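Local coordinates for listeriolysin O (PDB 4CDB), which binds cholesterol-containing host membranes and lyses cells by undergoing a major conformational change, inserting into the membrane and assembling into an oligomeric pore, at residues Val45-Arg51 with Val63-Lys67; Thr115-Asp119 with Ala143-Val148; Pro160-Ala164 with Gly335-Asn339. One frame throughout, in Å; residues are numbered along the deposited sequence.

Contact 1 (Val45-Arg51 with Val63-Lys67)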
loop_
_atom_site.group_PDB
_atom_site.type_symbol
_atom_site.label_atom_id
_atom_site.label_comp_id
_atom_site.label_asym_id
_atom_site.label_seq_id
_atom_site.Cartn_x
_atom_site.Cartn_y
_atom_site.Cartn_z
ATOM N N VAL A 45 2.094 0.102 19.518
ATOM C CA VAL A 45 1.466 1.393 19.795
ATOM C C VAL A 45 1.065 1.489 21.261
ATOM O O VAL A 45 0.135 0.816 21.704
ATOM C CB VAL A 45 0.227 1.633 18.914
ATOM C CG1 VAL A 45 -0.474 2.923 19.326
ATOM C CG2 VAL A 45 0.626 1.681 17.451
ATOM N N THR A 46 1.772 2.330 22.010
ATOM C CA THR A 46 1.531 2.482 23.441
ATOM C C THR A 46 0.270 3.296 23.729
ATOM O O THR A 46 -0.463 3.006 24.674
ATOM C CB THR A 46 2.722 3.157 24.148
ATOM O OG1 THR A 46 2.939 4.457 23.584
ATOM C CG2 THR A 46 3.986 2.322 23.991
ATOM N N ASN A 47 0.028 4.318 22.916
ATOM C CA ASN A 47 -1.113 5.201 23.124
ATOM C C ASN A 47 -1.538 5.898 21.837
ATOM O O ASN A 47 -0.758 5.993 20.891
ATOM C CB ASN A 47 -0.787 6.242 24.198
ATOM C CG ASN A 47 0.198 7.290 23.716
ATOM O OD1 ASN A 47 -0.192 8.392 23.327
ATOM N ND2 ASN A 47 1.481 6.950 23.734
ATOM N N VAL A 48 -2.774 6.386 21.810
ATOM C CA VAL A 48 -3.289 7.101 20.648
ATOM C C VAL A 48 -3.666 8.535 21.012
ATOM O O VAL A 48 -4.498 8.753 21.894
ATOM C CB VAL A 48 -4.520 6.393 20.054
ATOM C CG1 VAL A 48 -5.134 7.235 18.941
ATOM C CG2 VAL A 48 -4.141 5.010 19.545
ATOM N N PRO A 49 -3.046 9.516 20.334
ATOM C CA PRO A 49 -3.321 10.936 20.583
ATOM C C PRO A 49 -4.793 11.268 20.354
ATOM O O PRO A 49 -5.396 10.757 19.410
ATOM C CB PRO A 49 -2.450 11.649 19.545
ATOM C CG PRO A 49 -1.360 10.675 19.228
ATOM C CD PRO A 49 -2.017 9.329 19.296
ATOM N N PRO A 50 -5.365 12.122 21.214
ATOM C CA PRO A 50 -6.791 12.455 21.153
ATOM C C PRO A 50 -7.174 13.181 19.866
ATOM O O PRO A 50 -6.325 13.790 19.215
ATOM C CB PRO A 50 -6.985 13.378 22.361
ATOM C CG PRO A 50 -5.631 13.950 22.627
ATOM C CD PRO A 50 -4.667 12.857 22.283
ATOM N N ARG A 51 -8.449 13.093 19.499
ATOM C CA ARG A 51 -8.973 13.828 18.354
ATOM C C ARG A 51 -8.799 15.324 18.585
ATOM O O ARG A 51 -9.021 15.816 19.692
ATOM C CB ARG A 51 -10.454 13.498 18.147
ATOM C CG ARG A 51 -11.172 14.390 17.142
ATOM C CD ARG A 51 -12.626 13.966 16.954
ATOM N NE ARG A 51 -13.350 13.899 18.221
ATOM C CZ ARG A 51 -14.623 13.533 18.336
ATOM N NH1 ARG A 51 -15.321 13.202 17.260
ATOM N NH2 ARG A 51 -15.200 13.500 19.532
ATOM N N VAL A 63 -8.721 16.235 12.969
ATOM C CA VAL A 63 -7.784 15.125 12.819
ATOM C C VAL A 63 -8.075 14.006 13.814
ATOM O O VAL A 63 -8.036 14.218 15.028
ATOM C CB VAL A 63 -6.320 15.590 12.998
ATOM C CG1 VAL A 63 -5.367 14.405 12.882
ATOM C CG2 VAL A 63 -5.972 16.666 11.978
ATOM N N GLU A 64 -8.373 12.820 13.290
ATOM C CA GLU A 64 -8.636 11.646 14.118
ATOM C C GLU A 64 -7.542 10.587 13.973
ATOM O O GLU A 64 -6.942 10.441 12.906
ATOM C CB GLU A 64 -10.001 11.039 13.783
ATOM C CG GLU A 64 -11.184 11.768 14.400
ATOM C CD GLU A 64 -12.507 11.085 14.108
ATOM O OE1 GLU A 64 -12.607 10.405 13.065
ATOM O OE2 GLU A 64 -13.447 11.229 14.919
ATOM N N LYS A 65 -7.291 9.855 15.054
ATOM C CA LYS A 65 -6.295 8.789 15.050
ATOM C C LYS A 65 -6.872 7.509 15.651
ATOM O O LYS A 65 -7.602 7.556 16.642
ATOM C CB LYS A 65 -5.042 9.219 15.818
ATOM C CG LYS A 65 -4.307 10.399 15.207
ATOM C CD LYS A 65 -3.064 10.753 16.006
ATOM C CE LYS A 65 -2.337 11.946 15.408
ATOM N NZ LYS A 65 -1.908 11.692 14.004
ATOM N N LYS A 66 -6.546 6.375 15.039
ATOM C CA LYS A 66 -6.994 5.077 15.531
ATOM C C LYS A 66 -5.853 4.063 15.514
ATOM O O LYS A 66 -5.027 4.055 14.600
ATOM C CB LYS A 66 -8.175 4.560 14.704
ATOM C CG LYS A 66 -8.765 3.248 15.220
ATOM C CD LYS A 66 -9.655 2.559 14.189
ATOM C CE LYS A 66 -11.090 3.064 14.226
ATOM N NZ LYS A 66 -11.241 4.430 13.656
ATOM N N LYS A 67 -5.811 3.212 16.533
ATOM C CA LYS A 67 -4.816 2.151 16.599
ATOM C C LYS A 67 -5.240 0.983 15.715
ATOM O O LYS A 67 -6.348 0.461 15.853
ATOM C CB LYS A 67 -4.644 1.677 18.040
ATOM C CG LYS A 67 -3.664 0.531 18.205
ATOM C CD LYS A 67 -3.661 0.016 19.632
ATOM C CE LYS A 67 -2.725 -1.170 19.786
ATOM N NZ LYS A 67 -2.795 -1.760 21.152
HETATM O O HOH W 1 -8.123 10.552 17.985
HETATM O O HOH W 2 -5.608 13.787 16.219
#

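Contact 2 (Thr115-Asp119 with Ala143-Val148)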
loop_
_atom_site.group_PDB
_atom_site.type_symbol
_atom_site.label_atom_id
_atom_site.label_comp_id
_atom_site.label_asym_id
_atom_site.label_seq_id
_atom_site.Cartn_x
_atom_site.Cartn_y
_atom_site.Cartn_z
ATOM N N THR A 115 18.088 -30.519 -9.997
ATOM C CA THR A 115 17.369 -30.340 -11.252
ATOM C C THR A 115 16.563 -29.049 -11.215
ATOM O O THR A 115 15.766 -28.831 -10.300
ATOM C CB THR A 115 16.420 -31.519 -11.552
ATOM O OG1 THR A 115 17.172 -32.734 -11.623
ATOM C CG2 THR A 115 15.698 -31.303 -12.876
ATOM N N LEU A 116 16.785 -28.194 -12.208
ATOM C CA LEU A 116 16.012 -26.964 -12.351
ATOM C C LEU A 116 14.889 -27.163 -13.359
ATOM O O LEU A 116 15.045 -27.887 -14.345
ATOM C CB LEU A 116 16.909 -25.811 -12.802
ATOM C CG LEU A 116 17.949 -25.333 -11.790
ATOM C CD1 LEU A 116 18.787 -24.212 -12.385
ATOM C CD2 LEU A 116 17.278 -24.883 -10.497
ATOM N N SER A 117 13.755 -26.522 -13.104
ATOM C CA SER A 117 12.611 -26.592 -14.004
ATOM C C SER A 117 11.978 -25.215 -14.187
ATOM O O SER A 117 11.900 -24.429 -13.239
ATOM C CB SER A 117 11.577 -27.588 -13.479
ATOM O OG SER A 117 10.392 -27.546 -14.248
ATOM N N ILE A 118 11.532 -24.927 -15.408
ATOM C CA ILE A 118 10.949 -23.626 -15.728
ATOM C C ILE A 118 9.491 -23.791 -16.158
ATOM O O ILE A 118 9.123 -24.818 -16.733
ATOM C CB ILE A 118 11.774 -22.899 -16.821
ATOM C CG1 ILE A 118 11.450 -21.402 -16.852
ATOM C CG2 ILE A 118 11.566 -23.544 -18.194
ATOM C CD1 ILE A 118 12.446 -20.584 -17.650
ATOM N N ASP A 119 8.664 -22.784 -15.881
ATOM C CA ASP A 119 7.230 -22.891 -16.144
ATOM C C ASP A 119 6.754 -22.156 -17.401
ATOM O O ASP A 119 5.565 -21.855 -17.534
ATOM C CB ASP A 119 6.431 -22.415 -14.928
ATOM C CG ASP A 119 6.605 -20.931 -14.659
ATOM O OD1 ASP A 119 7.572 -20.338 -15.180
ATOM O OD2 ASP A 119 5.774 -20.359 -13.922
ATOM N N ALA A 143 22.440 -22.117 -16.147
ATOM C CA ALA A 143 21.401 -23.103 -16.419
ATOM C C ALA A 143 20.047 -22.434 -16.648
ATOM O O ALA A 143 19.255 -22.885 -17.476
ATOM C CB ALA A 143 21.311 -24.106 -15.284
ATOM N N VAL A 144 19.786 -21.365 -15.904
ATOM C CA VAL A 144 18.556 -20.599 -16.070
ATOM C C VAL A 144 18.504 -19.987 -17.469
ATOM O O VAL A 144 17.495 -20.092 -18.168
ATOM C CB VAL A 144 18.439 -19.485 -15.008
ATOM C CG1 VAL A 144 17.293 -18.542 -15.346
ATOM C CG2 VAL A 144 18.259 -20.090 -13.618
ATOM N N ASN A 145 19.602 -19.355 -17.873
ATOM C CA ASN A 145 19.710 -18.768 -19.204
ATOM C C ASN A 145 19.564 -19.808 -20.311
ATOM O O ASN A 145 19.066 -19.506 -21.396
ATOM C CB ASN A 145 21.035 -18.018 -19.357
ATOM C CG ASN A 145 21.162 -16.861 -18.387
ATOM O OD1 ASN A 145 20.164 -16.350 -17.877
ATOM N ND2 ASN A 145 22.394 -16.435 -18.131
ATOM N N THR A 146 20.005 -21.030 -20.029
ATOM C CA THR A 146 19.903 -22.127 -20.987
ATOM C C THR A 146 18.443 -22.517 -21.216
ATOM O O THR A 146 18.023 -22.746 -22.350
ATOM C CB THR A 146 20.710 -23.357 -20.523
ATOM O OG1 THR A 146 22.068 -22.973 -20.271
ATOM C CG2 THR A 146 20.683 -24.451 -21.582
ATOM N N LEU A 147 17.672 -22.580 -20.133
ATOM C CA LEU A 147 16.249 -22.898 -20.216
ATOM C C LEU A 147 15.462 -21.816 -20.955
ATOM O O LEU A 147 14.587 -22.119 -21.769
ATOM C CB LEU A 147 15.660 -23.109 -18.818
ATOM C CG LEU A 147 16.102 -24.359 -18.052
ATOM C CD1 LEU A 147 15.445 -24.404 -16.681
ATOM C CD2 LEU A 147 15.787 -25.624 -18.841
ATOM N N VAL A 148 15.775 -20.556 -20.664
ATOM C CA VAL A 148 15.104 -19.427 -21.301
ATOM C C VAL A 148 15.368 -19.398 -22.807
ATOM O O VAL A 148 14.460 -19.161 -23.603
ATOM C CB VAL A 148 15.530 -18.084 -20.666
ATOM C CG1 VAL A 148 15.077 -16.913 -21.520
ATOM C CG2 VAL A 148 14.979 -17.959 -19.250
#

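Contact 3 (Pro160-Ala164 with Gly335-Asn339)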
loop_
_atom_site.group_PDB
_atom_site.type_symbol
_atom_site.label_atom_id
_atom_site.label_comp_id
_atom_site.label_asym_id
_atom_site.label_seq_id
_atom_site.Cartn_x
_atom_site.Cartn_y
_atom_site.Cartn_z
ATOM N N PRO A 160 3.135 -15.913 -29.020
ATOM C CA PRO A 160 3.574 -14.519 -29.164
ATOM C C PRO A 160 3.290 -13.667 -27.927
ATOM O O PRO A 160 4.203 -13.021 -27.411
ATOM C CB PRO A 160 2.756 -14.015 -30.358
ATOM C CG PRO A 160 1.558 -14.900 -30.405
ATOM C CD PRO A 160 2.030 -16.245 -29.936
ATOM N N ASN A 161 2.045 -13.668 -27.460
ATOM C CA ASN A 161 1.651 -12.796 -26.360
ATOM C C ASN A 161 1.143 -13.537 -25.129
ATOM O O ASN A 161 -0.054 -13.531 -24.837
ATOM C CB ASN A 161 0.597 -11.789 -26.830
ATOM C CG ASN A 161 1.044 -11.010 -28.050
ATOM O OD1 ASN A 161 0.723 -11.371 -29.183
ATOM N ND2 ASN A 161 1.791 -9.936 -27.826
ATOM N N VAL A 162 2.056 -14.175 -24.406
ATOM C CA VAL A 162 1.710 -14.776 -23.125
ATOM C C VAL A 162 1.834 -13.737 -22.018
ATOM O O VAL A 162 2.936 -13.311 -21.675
ATOM C CB VAL A 162 2.590 -15.995 -22.805
ATOM C CG1 VAL A 162 1.868 -17.281 -23.180
ATOM C CG2 VAL A 162 3.932 -15.886 -23.518
ATOM N N SER A 163 0.694 -13.327 -21.472
ATOM C CA SER A 163 0.666 -12.296 -20.442
ATOM C C SER A 163 1.427 -12.729 -19.194
ATOM O O SER A 163 1.413 -13.903 -18.818
ATOM C CB SER A 163 -0.775 -11.930 -20.080
ATOM O OG SER A 163 -1.471 -13.050 -19.563
ATOM N N ALA A 164 2.100 -11.774 -18.566
ATOM C CA ALA A 164 2.846 -12.041 -17.348
ATOM C C ALA A 164 1.889 -12.336 -16.204
ATOM O O ALA A 164 0.742 -11.894 -16.217
ATOM C CB ALA A 164 3.728 -10.854 -17.002
ATOM N N GLY A 335 5.437 -3.906 -20.381
ATOM C CA GLY A 335 5.991 -5.033 -19.654
ATOM C C GLY A 335 5.003 -6.139 -19.339
ATOM O O GLY A 335 5.344 -7.101 -18.652
ATOM N N ALA A 336 3.780 -6.008 -19.843
ATOM C CA ALA A 336 2.742 -7.005 -19.596
ATOM C C ALA A 336 3.041 -8.323 -20.304
ATOM O O ALA A 336 2.532 -9.375 -19.917
ATOM C CB ALA A 336 1.384 -6.473 -20.021
ATOM N N THR A 337 3.866 -8.256 -21.344
ATOM C CA THR A 337 4.237 -9.445 -22.107
ATOM C C THR A 337 5.754 -9.652 -22.155
ATOM O O THR A 337 6.507 -8.756 -22.536
ATOM C CB THR A 337 3.662 -9.396 -23.541
ATOM O OG1 THR A 337 2.234 -9.509 -23.487
ATOM C CG2 THR A 337 4.220 -10.530 -24.384
ATOM N N PHE A 338 6.189 -10.844 -21.759
ATOM C CA PHE A 338 7.603 -11.206 -21.760
ATOM C C PHE A 338 8.190 -11.261 -23.169
ATOM O O PHE A 338 7.559 -11.771 -24.096
ATOM C CB PHE A 338 7.787 -12.555 -21.056
ATOM C CG PHE A 338 9.146 -13.172 -21.249
ATOM C CD1 PHE A 338 10.285 -12.565 -20.741
ATOM C CD2 PHE A 338 9.279 -14.379 -21.916
ATOM C CE1 PHE A 338 11.532 -13.143 -20.913
ATOM C CE2 PHE A 338 10.522 -14.963 -22.090
ATOM C CZ PHE A 338 11.649 -14.344 -21.587
ATOM N N ASN A 339 9.396 -10.722 -23.325
ATOM C CA ASN A 339 10.121 -10.831 -24.587
ATOM C C ASN A 339 11.627 -10.985 -24.375
ATOM O O ASN A 339 12.133 -10.762 -23.275
ATOM C CB ASN A 339 9.813 -9.643 -25.505
ATOM C CG ASN A 339 10.686 -8.438 -25.221
ATOM O OD1 ASN A 339 11.789 -8.318 -25.755
ATOM N ND2 ASN A 339 10.192 -7.533 -24.384
#

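Contact 1 (Val45-Arg51 with Val63-Lys67)
Lys65 and Val48 meet at the start of the lysine side chain, where Lys65 CB packs 3.7 Å from Val48 CG1. With CG turned beside the backbone N (chi1 -63°), the chain then runs across the Pro49 ring at about a right angle; CD comes 3.6 Å from Pro49 CG, and CE stays against the same ring atoms. The tip leaves the loop, and NZ bonds to Ser202 O and Thr371 OG1. A lysine suits this path because its methylenes pack on the proline ring while its amine reaches polar partners beyond.

Lys67 is extended: its CB lies 3.7 Å from Val48 CG2, and its CG passes Val45 CB. Beyond the prolines, Arg51 and Glu64 lie side by side with their planes 24° apart, and Arg51 NH1 forms a long salt bridge of 3.6 Å to Glu64 OE2, while Arg51 NE turns to Gly406 O. No direct backbone bond crosses. Instead, one water donates to Pro49 O and accepts from Lys65 N, and another donates to Pro50 O and to Val63 O, at 2.7 Å from the latter. Proline lacks an N-H to donate across to the strand, and both proline carbonyls reach it through water. It is an irregular, proline-rich segment laid along strand 59-74, part of the long sheet that runs toward the beta sandwich in cholesterol-dependent cytolysins.

Contact 2 (Thr115-Asp119 with Ala143-Val148)
The backbone N of Leu147 donates to Ala143 O at 3.1 Å, one turn of the helix that sets both side chains against the strand; Val148 and Val144 are joined in the same way. These i to i+4 bonds satisfy the helix peptides, while those of the strand bond within the sheet, Leu116 with Ile130, Ser117 with Asn221 and Ile118 with Asn128. The interface can therefore be wholly apolar, and no hydrogen bond crosses it.

Leu147 makes the largest single contribution, with Ile118 and Leu116 close behind. Its chi1 of -69° with an extended chi2 carries CD1 onto the strand between Leu116 and Ile118, 4.0 Å from Ile118 CB and 4.4 Å from Leu116 CB; Leu147 CB is also near Ile118 CG2. A branched leucine end is well suited to filling the dip between two strand side chains that point the same way. One turn earlier Ala143 offers just its CB methyl, 3.8 Å from Leu116 CD1, and Val144 CG2 flanks the same CD1; the small alanine lets the long leucine reach the helix surface. At the other end, Ile118 CD1 meets Val148 CG2 at 4.0 Å, the two crossing at about a right angle, beta-branched residues whose bulky apolar ends fill this part of the interface. Ser117 points away from the helix.

The axes of strand 115-118 and helical residues 143-148 approach to 9.1 Å with their directions 38° apart, a helix packed on a beta-sheet face. Strand 114-118 pairs antiparallel with strands 129-132 and 207-222, and helix 137-152 lies across these neighbours too: Leu147 touches Ile130, Ala143 touches Val132, and Val148 touches Tyr218.

Contact 3 (Pro160-Ala164 with Gly335-Asn339)
The backbones of Ser163-Ala164 and Ala336-Thr337 run close beside each other and are joined by one strong bond, from Ala164 N to Ala336 O at 2.8 Å, with an angle of 162° at the hydrogen and the donor lying close to the direction in which the carbonyl points. This is a loop-to-loop backbone hydrogen bond at the margin of the antiparallel sheet of the pore-forming core, the membrane attack complex/perforin-like fold of cholesterol-dependent cytolysins. The two loops, far apart in sequence, lead toward strands 165-172 and 345-353.

Ala336 O is the focus. Besides the amide it is approached by Ser163 CA at 3.5 Å, a weak C-H contact, and by the methyl of Ala164, whose CB is also 3.5 Å away. A small alanine can sit this close to the carbonyl that its own N-H binds. The bond from CA to CB of Ser163 points away from 335-339, as suits an exposed serine.

Gly335 has a positive phi, a conformation easy for glycine, and its O accepts from Tyr217 OH. Phe338, from the loop, leads its buried ring away from 160-164 to meet the ring of Tyr217 on strand 207-222, the planes about 35° apart.

At the other end Thr337 supplies the side-chain packing. Its CG2 stands opposite its own backbone N while OG1 lies beside that N (chi1 -68°). The methyl thus rests against the backbone of Pro160 and Asn161, with Thr337 CG2 3.9 Å from Pro160 O and 4.0 Å from Asn161 CA.

The three contacts follow one another along the chain: contact 1 closes before contact 2 opens, and contact 2 before contact 3. Contact 1 lies on the opposite side of the molecule's centre from the others, its own centre about 51 Å from that of contact 2 and 46 Å from that of contact 3, on the long mixed sheet that includes strands 59-74 and 362-385. Contacts 2 and 3 are neighbours, with centres about 18 Å apart, and both rest on strand 207-222 of the large antiparallel sheet. There Val148 CG1 packs on Phe338 CZ at 4.3 Å, so helix 137-152 and the loop 335-339 touch directly. Contacts 2 and 3 thus belong to one region of the elongated toxin, and contact 1 to another.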